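Local structure of leucine aminopeptidase 2, chloroplastic (Streptomyces sp. BC16019, 5LHJ) at residues A[92-97]-A[135-140]; A[174-179]-A[484-489]; A[182-187]-A[287-292]; A[467-470]-A[476-479]. The protein acts as a metalloaminopeptidase of the M17 family in the maturation of bottromycin, probably removing amino acids from the N-termini of peptides. All blocks are in the same frame, centred on the assembly; numbering follows the deposited sequence.

Interaction 1: A[92-97]-A[135-140]; sequences TFRAAA and AVLGLY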
loop_
_atom_site.group_PDB
_atom_site.type_symbol
_atom_site.label_atom_id
_atom_site.label_comp_id
_atom_site.label_asym_id
_atom_site.label_seq_id
_atom_site.Cartn_x
_atom_site.Cartn_y
_atom_site.Cartn_z
ATOM N N THR A 92 -26.333 7.656 -33.475
ATOM C CA THR A 92 -25.537 8.191 -34.574
ATOM C C THR A 92 -25.865 9.659 -34.818
ATOM O O THR A 92 -24.960 10.487 -34.952
ATOM C CB THR A 92 -25.774 7.425 -35.886
ATOM O OG1 THR A 92 -25.720 6.009 -35.642
ATOM C CG2 THR A 92 -24.724 7.798 -36.928
ATOM N N PHE A 93 -27.159 9.974 -34.875
ATOM C CA PHE A 93 -27.608 11.355 -35.091
ATOM C C PHE A 93 -27.282 12.281 -33.927
ATOM O O PHE A 93 -26.903 13.434 -34.125
ATOM C CB PHE A 93 -29.104 11.386 -35.435
ATOM C CG PHE A 93 -29.377 10.931 -36.832
ATOM C CD1 PHE A 93 -29.588 9.589 -37.107
ATOM C CD2 PHE A 93 -29.367 11.834 -37.886
ATOM C CE1 PHE A 93 -29.797 9.154 -38.409
ATOM C CE2 PHE A 93 -29.578 11.411 -39.190
ATOM C CZ PHE A 93 -29.795 10.069 -39.450
ATOM N N ARG A 94 -27.419 11.767 -32.713
ATOM C CA ARG A 94 -27.112 12.534 -31.518
ATOM C C ARG A 94 -25.626 12.906 -31.518
ATOM O O ARG A 94 -25.254 14.070 -31.341
ATOM C CB ARG A 94 -27.509 11.718 -30.268
ATOM C CG ARG A 94 -27.761 12.541 -29.038
ATOM C CD ARG A 94 -28.196 11.695 -27.856
ATOM N NE ARG A 94 -29.576 11.209 -27.947
ATOM C CZ ARG A 94 -29.959 9.952 -28.196
ATOM N NH1 ARG A 94 -29.085 8.948 -28.404
ATOM N NH2 ARG A 94 -31.254 9.686 -28.227
ATOM N N ALA A 95 -24.776 11.910 -31.767
ATOM C CA ALA A 95 -23.325 12.121 -31.848
ATOM C C ALA A 95 -22.898 13.042 -32.999
ATOM O O ALA A 95 -21.992 13.858 -32.830
ATOM C CB ALA A 95 -22.596 10.779 -31.947
ATOM N N ALA A 96 -23.521 12.899 -34.172
ATOM C CA ALA A 96 -23.221 13.773 -35.316
ATOM C C ALA A 96 -23.580 15.228 -35.042
ATOM O O ALA A 96 -22.859 16.133 -35.452
ATOM C CB ALA A 96 -23.920 13.289 -36.582
ATOM N N ALA A 97 -24.695 15.459 -34.342
ATOM C CA ALA A 97 -25.097 16.817 -33.989
ATOM C C ALA A 97 -24.098 17.438 -33.009
ATOM O O ALA A 97 -23.737 18.608 -33.134
ATOM C CB ALA A 97 -26.493 16.824 -33.388
ATOM N N ALA A 135 -27.251 18.581 -30.242
ATOM C CA ALA A 135 -26.837 19.974 -30.396
ATOM C C ALA A 135 -26.693 20.669 -29.046
ATOM O O ALA A 135 -25.667 21.294 -28.777
ATOM C CB ALA A 135 -27.820 20.729 -31.266
ATOM N N VAL A 136 -27.714 20.545 -28.198
ATOM C CA VAL A 136 -27.679 21.149 -26.867
ATOM C C VAL A 136 -26.609 20.490 -25.999
ATOM O O VAL A 136 -25.810 21.174 -25.347
ATOM C CB VAL A 136 -29.054 21.070 -26.169
ATOM C CG1 VAL A 136 -28.981 21.571 -24.726
ATOM C CG2 VAL A 136 -30.083 21.856 -26.959
ATOM N N LEU A 137 -26.590 19.162 -26.000
ATOM C CA LEU A 137 -25.614 18.420 -25.187
ATOM C C LEU A 137 -24.169 18.699 -25.610
ATOM O O LEU A 137 -23.271 18.790 -24.753
ATOM C CB LEU A 137 -25.915 16.920 -25.237
ATOM C CG LEU A 137 -27.255 16.498 -24.642
ATOM C CD1 LEU A 137 -27.471 15.013 -24.905
ATOM C CD2 LEU A 137 -27.343 16.833 -23.166
ATOM N N GLY A 138 -23.941 18.841 -26.919
ATOM C CA GLY A 138 -22.607 19.124 -27.461
ATOM C C GLY A 138 -22.110 20.548 -27.264
ATOM O O GLY A 138 -20.886 20.779 -27.221
ATOM N N LEU A 139 -23.043 21.494 -27.131
ATOM C CA LEU A 139 -22.713 22.897 -26.852
ATOM C C LEU A 139 -22.447 23.208 -25.386
ATOM O O LEU A 139 -21.922 24.277 -25.062
ATOM C CB LEU A 139 -23.826 23.817 -27.319
ATOM C CG LEU A 139 -23.828 24.135 -28.803
ATOM C CD1 LEU A 139 -25.093 24.917 -29.134
ATOM C CD2 LEU A 139 -22.562 24.907 -29.195
ATOM N N TYR A 140 -22.817 22.288 -24.509
ATOM C CA TYR A 140 -22.679 22.484 -23.077
ATOM C C TYR A 140 -21.273 22.912 -22.657
ATOM O O TYR A 140 -20.290 22.325 -23.088
ATOM C CB TYR A 140 -23.067 21.202 -22.332
ATOM C CG TYR A 140 -22.944 21.337 -20.838
ATOM C CD1 TYR A 140 -23.936 21.968 -20.110
ATOM C CD2 TYR A 140 -21.811 20.880 -20.161
ATOM C CE1 TYR A 140 -23.824 22.130 -18.745
ATOM C CE2 TYR A 140 -21.688 21.026 -18.795
ATOM C CZ TYR A 140 -22.703 21.667 -18.086
ATOM O OH TYR A 140 -22.604 21.831 -16.735
#
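A97 and A135 bring helices 90-102 and 124-139 together, with their CA atoms 5.1 Å apart at the closest point of the two backbones. An approach this close is consistent with the small size of both residues. The CB of A97 points at the neighbouring helix and meets main chain rather than side chain, its methyl lying 3.7 Å from A135 N. A97 also touches V131, one turn before A135 on helix 124-139, and A135 turns part of its surface to V157 of strand 156-159.

Beside this alanine contact, R94 and L137 meet more lightly. R94 CD comes to 4.5 Å from L137 CD1, so it is the aliphatic shaft of the arginine that faces the leucine. The R94 chain leaves its helix with CG roughly anti to the backbone N (chi1 -157°), runs straight to CD, then bends at chi3 (-74°). That bend turns the guanidinium away from L137 and lets NE form a salt bridge with E133, on the leucine's own helix. NH2 adds a weak hydrogen bond to R406 O, and E476 packs against both R94 and L137 from a loop.

No hydrogen bond spans the two segments themselves; what holds them is van der Waals packing within the N-terminal domain of the M17 enzyme. The charge of R94 is answered by E133, with R487 a second positive charge nearby; the salt bridge is likely to steady the arginine and to let its methylenes pack as an apolar surface against L137.

Interaction 2: A[174-179]-A[484-489]; sequences AEATCL and FAVRTL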
loop_
_atom_site.group_PDB
_atom_site.type_symbol
_atom_site.label_atom_id
_atom_site.label_comp_id
_atom_site.label_asym_id
_atom_site.label_seq_id
_atom_site.Cartn_x
_atom_site.Cartn_y
_atom_site.Cartn_z
ATOM N N ALA A 174 -32.672 17.568 -23.305
ATOM C CA ALA A 174 -31.270 17.979 -23.233
ATOM C C ALA A 174 -31.044 19.127 -22.261
ATOM O O ALA A 174 -30.044 19.132 -21.537
ATOM C CB ALA A 174 -30.746 18.346 -24.601
ATOM N N GLU A 175 -31.968 20.079 -22.228
ATOM C CA GLU A 175 -31.884 21.166 -21.246
ATOM C C GLU A 175 -31.971 20.638 -19.807
ATOM O O GLU A 175 -31.233 21.087 -18.944
ATOM C CB GLU A 175 -32.931 22.238 -21.529
ATOM C CG GLU A 175 -32.559 23.082 -22.748
ATOM C CD GLU A 175 -33.677 23.979 -23.239
ATOM O OE1 GLU A 175 -34.608 24.263 -22.452
ATOM O OE2 GLU A 175 -33.627 24.418 -24.425
ATOM N N ALA A 176 -32.825 19.643 -19.576
ATOM C CA ALA A 176 -32.913 18.990 -18.252
ATOM C C ALA A 176 -31.588 18.275 -17.927
ATOM O O ALA A 176 -31.080 18.363 -16.814
ATOM C CB ALA A 176 -34.068 18.008 -18.220
ATOM N N THR A 177 -31.028 17.583 -18.911
ATOM C CA THR A 177 -29.731 16.923 -18.721
ATOM C C THR A 177 -28.658 17.945 -18.319
ATOM O O THR A 177 -27.875 17.709 -17.400
ATOM C CB THR A 177 -29.302 16.154 -19.987
ATOM O OG1 THR A 177 -30.300 15.185 -20.323
ATOM C CG2 THR A 177 -27.982 15.423 -19.789
ATOM N N CYS A 178 -28.637 19.093 -18.994
ATOM C CA CYS A 178 -27.634 20.123 -18.701
ATOM C C CYS A 178 -27.826 20.787 -17.322
ATOM O O CYS A 178 -26.850 21.215 -16.698
ATOM C CB CYS A 178 -27.594 21.156 -19.841
ATOM S SG CYS A 178 -26.927 20.495 -21.405
ATOM N N LEU A 179 -29.071 20.856 -16.845
ATOM C CA LEU A 179 -29.350 21.286 -15.471
ATOM C C LEU A 179 -28.652 20.328 -14.485
ATOM O O LEU A 179 -27.969 20.758 -13.553
ATOM C CB LEU A 179 -30.852 21.325 -15.192
ATOM C CG LEU A 179 -31.309 21.487 -13.745
ATOM C CD1 LEU A 179 -30.745 22.772 -13.149
ATOM C CD2 LEU A 179 -32.827 21.464 -13.682
ATOM N N PHE A 484 -26.129 11.925 -16.433
ATOM C CA PHE A 484 -26.531 10.551 -16.717
ATOM C C PHE A 484 -27.800 10.182 -15.949
ATOM O O PHE A 484 -27.950 10.550 -14.782
ATOM C CB PHE A 484 -25.414 9.575 -16.344
ATOM C CG PHE A 484 -25.662 8.161 -16.796
ATOM C CD1 PHE A 484 -25.328 7.769 -18.079
ATOM C CD2 PHE A 484 -26.207 7.221 -15.931
ATOM C CE1 PHE A 484 -25.528 6.460 -18.495
ATOM C CE2 PHE A 484 -26.427 5.914 -16.346
ATOM C CZ PHE A 484 -26.080 5.543 -17.637
ATOM N N ALA A 485 -28.698 9.497 -16.661
ATOM C CA ALA A 485 -29.986 8.961 -16.196
ATOM C C ALA A 485 -31.174 9.919 -16.311
ATOM O O ALA A 485 -32.319 9.481 -16.218
ATOM C CB ALA A 485 -29.902 8.369 -14.789
ATOM N N VAL A 486 -30.924 11.214 -16.548
ATOM C CA VAL A 486 -32.028 12.160 -16.756
ATOM C C VAL A 486 -32.914 11.706 -17.919
ATOM O O VAL A 486 -34.133 11.575 -17.773
ATOM C CB VAL A 486 -31.536 13.609 -16.994
ATOM C CG1 VAL A 486 -32.691 14.521 -17.395
ATOM C CG2 VAL A 486 -30.866 14.159 -15.736
ATOM N N ARG A 487 -32.298 11.432 -19.053
ATOM C CA ARG A 487 -33.070 11.071 -20.227
ATOM C C ARG A 487 -33.684 9.666 -20.135
ATOM O O ARG A 487 -34.809 9.457 -20.604
ATOM C CB ARG A 487 -32.250 11.292 -21.492
ATOM C CG ARG A 487 -32.193 12.782 -21.814
ATOM C CD ARG A 487 -31.288 13.095 -22.979
ATOM N NE ARG A 487 -29.929 12.902 -22.513
ATOM C CZ ARG A 487 -29.002 12.123 -23.049
ATOM N NH1 ARG A 487 -29.186 11.478 -24.197
ATOM N NH2 ARG A 487 -27.827 12.056 -22.439
ATOM N N THR A 488 -32.995 8.728 -19.488
ATOM C CA THR A 488 -33.605 7.428 -19.169
ATOM C C THR A 488 -34.859 7.586 -18.291
ATOM O O THR A 488 -35.889 6.974 -18.566
ATOM C CB THR A 488 -32.599 6.455 -18.517
ATOM O OG1 THR A 488 -31.553 6.170 -19.450
ATOM C CG2 THR A 488 -33.267 5.149 -18.111
ATOM N N LEU A 489 -34.775 8.412 -17.255
ATOM C CA LEU A 489 -35.920 8.657 -16.382
ATOM C C LEU A 489 -37.090 9.256 -17.159
ATOM O O LEU A 489 -38.224 8.810 -17.012
ATOM C CB LEU A 489 -35.568 9.576 -15.217
ATOM C CG LEU A 489 -34.722 8.999 -14.078
ATOM C CD1 LEU A 489 -34.417 10.134 -13.117
ATOM C CD2 LEU A 489 -35.387 7.832 -13.358
HETATM O O HOH W 1 -29.386 11.924 -19.486
#
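T177 and R487 make the polar part of this helix-to-helix contact, their side chains crossing at about a right angle. R487 NE donates a hydrogen bond to T177 OG1 at 3.2 Å, somewhat bent (N-H...O angle 143°), with the oxygen at the edge of the guanidinium and only 10° out of its plane. With T177 OG1 turned beside its own backbone N, the hydroxyl donates to A173 O, one turn back, and its oxygen accepts from the arginine. NH1 and NH2 of R487 are in long, weak ion pairs with E133 and E409.

Water 1 joins the same groups a second way. It accepts from R487 N at 3.0 Å, in the first turn of helix 486-498, and gives a weak bond to T177 OG1.

The apolar part is V486. Its CG1, anti to the backbone N, reaches A176 CB at 3.8 Å and lies equally near T177 N, while A290 and A293 of helix 286-301 also pack on this valine. Were R487 a leucine, T177 OG1 would probably lose its NE-H donor, and E133 and E409 a nearby positive charge.

The whole is buried packing between the last helix of the chain and helix 164-185, which probably corresponds to the long helix joining the N-terminal and catalytic domains in M17 aminopeptidases.

Interaction 3: A[182-187]-A[287-292]; sequences DLVNCP and GAAAVV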
loop_
_atom_site.group_PDB
_atom_site.type_symbol
_atom_site.label_atom_id
_atom_site.label_comp_id
_atom_site.label_asym_id
_atom_site.label_seq_id
_atom_site.Cartn_x
_atom_site.Cartn_y
_atom_site.Cartn_z
ATOM N N ASP A 182 -24.908 20.907 -14.555
ATOM C CA ASP A 182 -24.558 22.099 -13.779
ATOM C C ASP A 182 -24.534 21.821 -12.269
ATOM O O ASP A 182 -23.618 22.262 -11.562
ATOM C CB ASP A 182 -25.551 23.236 -14.056
ATOM C CG ASP A 182 -25.363 23.897 -15.410
ATOM O OD1 ASP A 182 -24.345 23.680 -16.118
ATOM O OD2 ASP A 182 -26.281 24.701 -15.752
ATOM N N LEU A 183 -25.531 21.090 -11.768
ATOM C CA LEU A 183 -25.613 20.787 -10.350
ATOM C C LEU A 183 -24.429 19.919 -9.902
ATOM O O LEU A 183 -23.821 20.171 -8.858
ATOM C CB LEU A 183 -26.944 20.102 -10.012
ATOM C CG LEU A 183 -28.198 20.959 -10.155
ATOM C CD1 LEU A 183 -29.426 20.067 -10.133
ATOM C CD2 LEU A 183 -28.262 22.036 -9.069
ATOM N N VAL A 184 -24.083 18.926 -10.716
ATOM C CA VAL A 184 -22.959 18.032 -10.394
ATOM C C VAL A 184 -21.633 18.784 -10.457
ATOM O O VAL A 184 -20.800 18.640 -9.554
ATOM C CB VAL A 184 -22.940 16.787 -11.316
ATOM C CG1 VAL A 184 -21.656 15.972 -11.154
ATOM C CG2 VAL A 184 -24.168 15.937 -11.043
ATOM N N ASN A 185 -21.452 19.598 -11.489
ATOM C CA ASN A 185 -20.232 20.398 -11.651
ATOM C C ASN A 185 -20.027 21.469 -10.586
ATOM O O ASN A 185 -18.885 21.855 -10.312
ATOM C CB ASN A 185 -20.183 21.040 -13.037
ATOM C CG ASN A 185 -19.791 20.056 -14.126
ATOM O OD1 ASN A 185 -19.012 19.124 -13.887
ATOM N ND2 ASN A 185 -20.328 20.243 -15.321
ATOM N N CYS A 186 -21.117 21.939 -9.981
ATOM C CA CYS A 186 -21.040 23.017 -8.994
ATOM C C CYS A 186 -20.137 22.608 -7.830
ATOM O O CYS A 186 -20.326 21.536 -7.269
ATOM C CB CYS A 186 -22.437 23.371 -8.471
ATOM S SG CYS A 186 -22.453 24.935 -7.591
ATOM N N PRO A 187 -19.155 23.453 -7.469
ATOM C CA PRO A 187 -18.354 23.165 -6.264
ATOM C C PRO A 187 -19.208 22.900 -5.031
ATOM O O PRO A 187 -20.218 23.593 -4.833
ATOM C CB PRO A 187 -17.553 24.445 -6.071
ATOM C CG PRO A 187 -17.451 25.048 -7.413
ATOM C CD PRO A 187 -18.719 24.686 -8.134
ATOM N N GLY A 287 -27.509 11.418 -8.336
ATOM C CA GLY A 287 -28.850 10.818 -8.321
ATOM C C GLY A 287 -29.947 11.843 -8.051
ATOM O O GLY A 287 -30.967 11.889 -8.766
ATOM N N ALA A 288 -29.735 12.666 -7.030
ATOM C CA ALA A 288 -30.634 13.789 -6.735
ATOM C C ALA A 288 -30.701 14.760 -7.916
ATOM O O ALA A 288 -31.793 15.242 -8.262
ATOM C CB ALA A 288 -30.194 14.517 -5.473
ATOM N N ALA A 289 -29.560 15.046 -8.548
ATOM C CA ALA A 289 -29.534 15.911 -9.727
ATOM C C ALA A 289 -30.397 15.351 -10.860
ATOM O O ALA A 289 -31.133 16.104 -11.513
ATOM C CB ALA A 289 -28.111 16.130 -10.229
ATOM N N ALA A 290 -30.295 14.052 -11.103
ATOM C CA ALA A 290 -31.056 13.408 -12.172
ATOM C C ALA A 290 -32.561 13.453 -11.900
ATOM O O ALA A 290 -33.362 13.745 -12.808
ATOM C CB ALA A 290 -30.603 11.970 -12.379
ATOM N N VAL A 291 -32.935 13.207 -10.653
ATOM C CA VAL A 291 -34.339 13.219 -10.242
ATOM C C VAL A 291 -34.930 14.624 -10.342
ATOM O O VAL A 291 -36.026 14.802 -10.905
ATOM C CB VAL A 291 -34.529 12.618 -8.830
ATOM C CG1 VAL A 291 -35.949 12.841 -8.290
ATOM C CG2 VAL A 291 -34.221 11.123 -8.845
ATOM N N VAL A 292 -34.209 15.616 -9.822
ATOM C CA VAL A 292 -34.675 17.007 -9.892
ATOM C C VAL A 292 -34.868 17.434 -11.354
ATOM O O VAL A 292 -35.899 18.021 -11.715
ATOM C CB VAL A 292 -33.701 17.963 -9.170
ATOM C CG1 VAL A 292 -34.012 19.425 -9.465
ATOM C CG2 VAL A 292 -33.718 17.698 -7.663
#
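A289 is the centre of this contact: its CB points from helix 286-301 at helix 164-185 and meets two consecutive residues there. It touches L183, CB to CB at 4.1 Å, and next to it V184, whose CG2 stands 4.0 Å from A289 CB. L183 CD1 adds a further touch, 4.2 Å from A289 CA. With CG1 of V184 anti to the backbone N (chi1 170°) and turned toward Y468, CG2 stands beside that N and faces A289.

One turn along, the fit slackens. V292 also points at the first helix, yet its side chain gets no closer than 4.7 Å to the 182-187 segment; V292 packs instead on I200 and L203 of helix 193-207, and F196 of that helix covers L183. Past N185 the chain leaves helical geometry at C186, and P187 packs against G326 of a second subunit.

The side chain of V184 is about 9 Å from that of D284, and the backbone of A288 is hydrogen-bonded to K261. D284 and K261 bind manganese in this protein, though no metal is bound to this chain here. The contact itself is wholly apolar, three buried hydrocarbon side chains with no hydrogen bond across. Its hold therefore rests on shape: the short alanine probably lets helix 286-301 approach the end of helix 164-185, near the metal-binding residues.

Interaction 4: A[467-470]-A[476-479]; sequences AYND and EVPY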
loop_
_atom_site.group_PDB
_atom_site.type_symbol
_atom_site.label_atom_id
_atom_site.label_comp_id
_atom_site.label_asym_id
_atom_site.label_seq_id
_atom_site.Cartn_x
_atom_site.Cartn_y
_atom_site.Cartn_z
ATOM N N ALA A 467 -22.104 8.904 -13.983
ATOM C CA ALA A 467 -22.509 10.260 -13.553
ATOM C C ALA A 467 -21.420 11.325 -13.673
ATOM O O ALA A 467 -21.715 12.521 -13.701
ATOM C CB ALA A 467 -23.019 10.223 -12.122
ATOM N N TYR A 468 -20.162 10.902 -13.721
ATOM C CA TYR A 468 -19.048 11.824 -13.817
ATOM C C TYR A 468 -17.994 11.220 -14.737
ATOM O O TYR A 468 -17.534 10.097 -14.501
ATOM C CB TYR A 468 -18.488 12.085 -12.425
ATOM C CG TYR A 468 -17.492 13.217 -12.379
ATOM C CD1 TYR A 468 -16.140 12.983 -12.629
ATOM C CD2 TYR A 468 -17.889 14.513 -12.073
ATOM C CE1 TYR A 468 -15.221 14.012 -12.602
ATOM C CE2 TYR A 468 -16.975 15.553 -12.040
ATOM C CZ TYR A 468 -15.644 15.297 -12.293
ATOM O OH TYR A 468 -14.709 16.307 -12.259
ATOM N N ASN A 469 -17.654 11.951 -15.785
ATOM C CA ASN A 469 -16.687 11.512 -16.777
ATOM C C ASN A 469 -15.312 12.080 -16.422
ATOM O O ASN A 469 -15.061 13.253 -16.637
ATOM C CB ASN A 469 -17.143 11.965 -18.154
ATOM C CG ASN A 469 -16.149 11.650 -19.269
ATOM O OD1 ASN A 469 -15.270 10.795 -19.136
ATOM N ND2 ASN A 469 -16.298 12.336 -20.381
ATOM N N ASP A 470 -14.430 11.234 -15.885
ATOM C CA ASP A 470 -13.072 11.693 -15.537
ATOM C C ASP A 470 -12.047 11.300 -16.611
ATOM O O ASP A 470 -10.843 11.436 -16.413
ATOM C CB ASP A 470 -12.678 11.255 -14.112
ATOM C CG ASP A 470 -12.635 9.749 -13.935
ATOM O OD1 ASP A 470 -12.598 9.011 -14.944
ATOM O OD2 ASP A 470 -12.629 9.301 -12.769
ATOM N N GLU A 476 -21.581 13.266 -27.366
ATOM C CA GLU A 476 -22.339 14.364 -26.755
ATOM C C GLU A 476 -22.039 14.544 -25.255
ATOM O O GLU A 476 -22.734 15.319 -24.584
ATOM C CB GLU A 476 -23.847 14.168 -26.992
ATOM C CG GLU A 476 -24.551 13.097 -26.159
ATOM C CD GLU A 476 -24.369 11.682 -26.667
ATOM O OE1 GLU A 476 -23.465 11.428 -27.490
ATOM O OE2 GLU A 476 -25.135 10.810 -26.230
ATOM N N VAL A 477 -21.017 13.839 -24.740
ATOM C CA VAL A 477 -20.727 13.817 -23.304
ATOM C C VAL A 477 -19.435 14.574 -22.971
ATOM O O VAL A 477 -18.364 14.273 -23.526
ATOM C CB VAL A 477 -20.645 12.375 -22.771
ATOM C CG1 VAL A 477 -20.511 12.375 -21.243
ATOM C CG2 VAL A 477 -21.870 11.580 -23.187
ATOM N N PRO A 478 -19.517 15.567 -22.058
ATOM C CA PRO A 478 -18.364 16.372 -21.678
ATOM C C PRO A 478 -17.526 15.678 -20.629
ATOM O O PRO A 478 -17.953 14.666 -20.065
ATOM C CB PRO A 478 -19.011 17.610 -21.044
ATOM C CG PRO A 478 -20.210 17.060 -20.377
ATOM C CD PRO A 478 -20.722 15.988 -21.316
ATOM N N TYR A 479 -16.352 16.241 -20.366
ATOM C CA TYR A 479 -15.620 15.926 -19.144
ATOM C C TYR A 479 -16.470 16.431 -17.985
ATOM O O TYR A 479 -17.079 17.496 -18.089
ATOM C CB TYR A 479 -14.255 16.625 -19.123
ATOM C CG TYR A 479 -13.482 16.344 -17.854
ATOM C CD1 TYR A 479 -13.657 17.121 -16.718
ATOM C CD2 TYR A 479 -12.604 15.271 -17.782
ATOM C CE1 TYR A 479 -12.971 16.839 -15.544
ATOM C CE2 TYR A 479 -11.913 14.981 -16.618
ATOM C CZ TYR A 479 -12.097 15.769 -15.506
ATOM O OH TYR A 479 -11.407 15.488 -14.351
HETATM O O HOH W 2 -9.195 13.235 -14.865
#
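The base of the loop joining the short antiparallel strands 468-469 and 480-481, in the catalytic domain, is closed by N469 and Y479. N469, buried and with CG anti to its backbone N (chi1 176°), sends ND2 across to P478 O at 2.9 Å. The N-H points well at the oxygen (157°), which lies near the amide plane, but the donor stands 51° above the carbonyl plane. The same amide holds the loop between: ND2 also bonds G472 O, and OD1 accepts from E471 N.

Y479 reaches back with its ring over the opposing backbone. N469 O sits above one face, offset toward the rim, 3.4 Å from CD2, and D470 CA comes to 3.7 Å from CE2. Y468 approaches with its hydroxyl, OH lying 3.8 Å from Y479 CE1, while the Y479 hydroxyl lies at the edge of the Y468 ring. Water 2 donates to D470 O at 2.9 Å and also hydrogen-bonds Y479 OH.

With an alanine in place of N469, the P478 and G472 carbonyls and the E471 amide would probably lose their shared partner, and the loop would be likely to move more. Beyond the chain, A427 of a second subunit packs on Y479. The chemistry is thus divided: a buried amide ties the loop by direct bonds, while the exposed tyrosine packs on the N469-D470 backbone, with a water bridge to D470 O.

Overall arrangement
Interactions 1, 2 and 3 are buried helix packing; interaction 4 is a surface loop contact. Helix 164-185 serves both 2 and 3, and also touches interaction 1, where V136 packs on A174 and L137 on T177; Y140 hydrogen-bonds D182 and N185. Interaction 1 belongs to the N-terminal domain, interactions 3 and 4 to the catalytic one. Alanines give close helix approach in 1 and 3, neither with a bond across, whereas interaction 2 adds a buried arginine-threonine bond and a water, and interaction 4 relies on an asparagine-to-carbonyl hydrogen bond and tyrosine packing. V486 joins 2 to 3 through A290, V184 joins 3 to 4 through Y468, and E476 of 476-479 packs against R94 and L137.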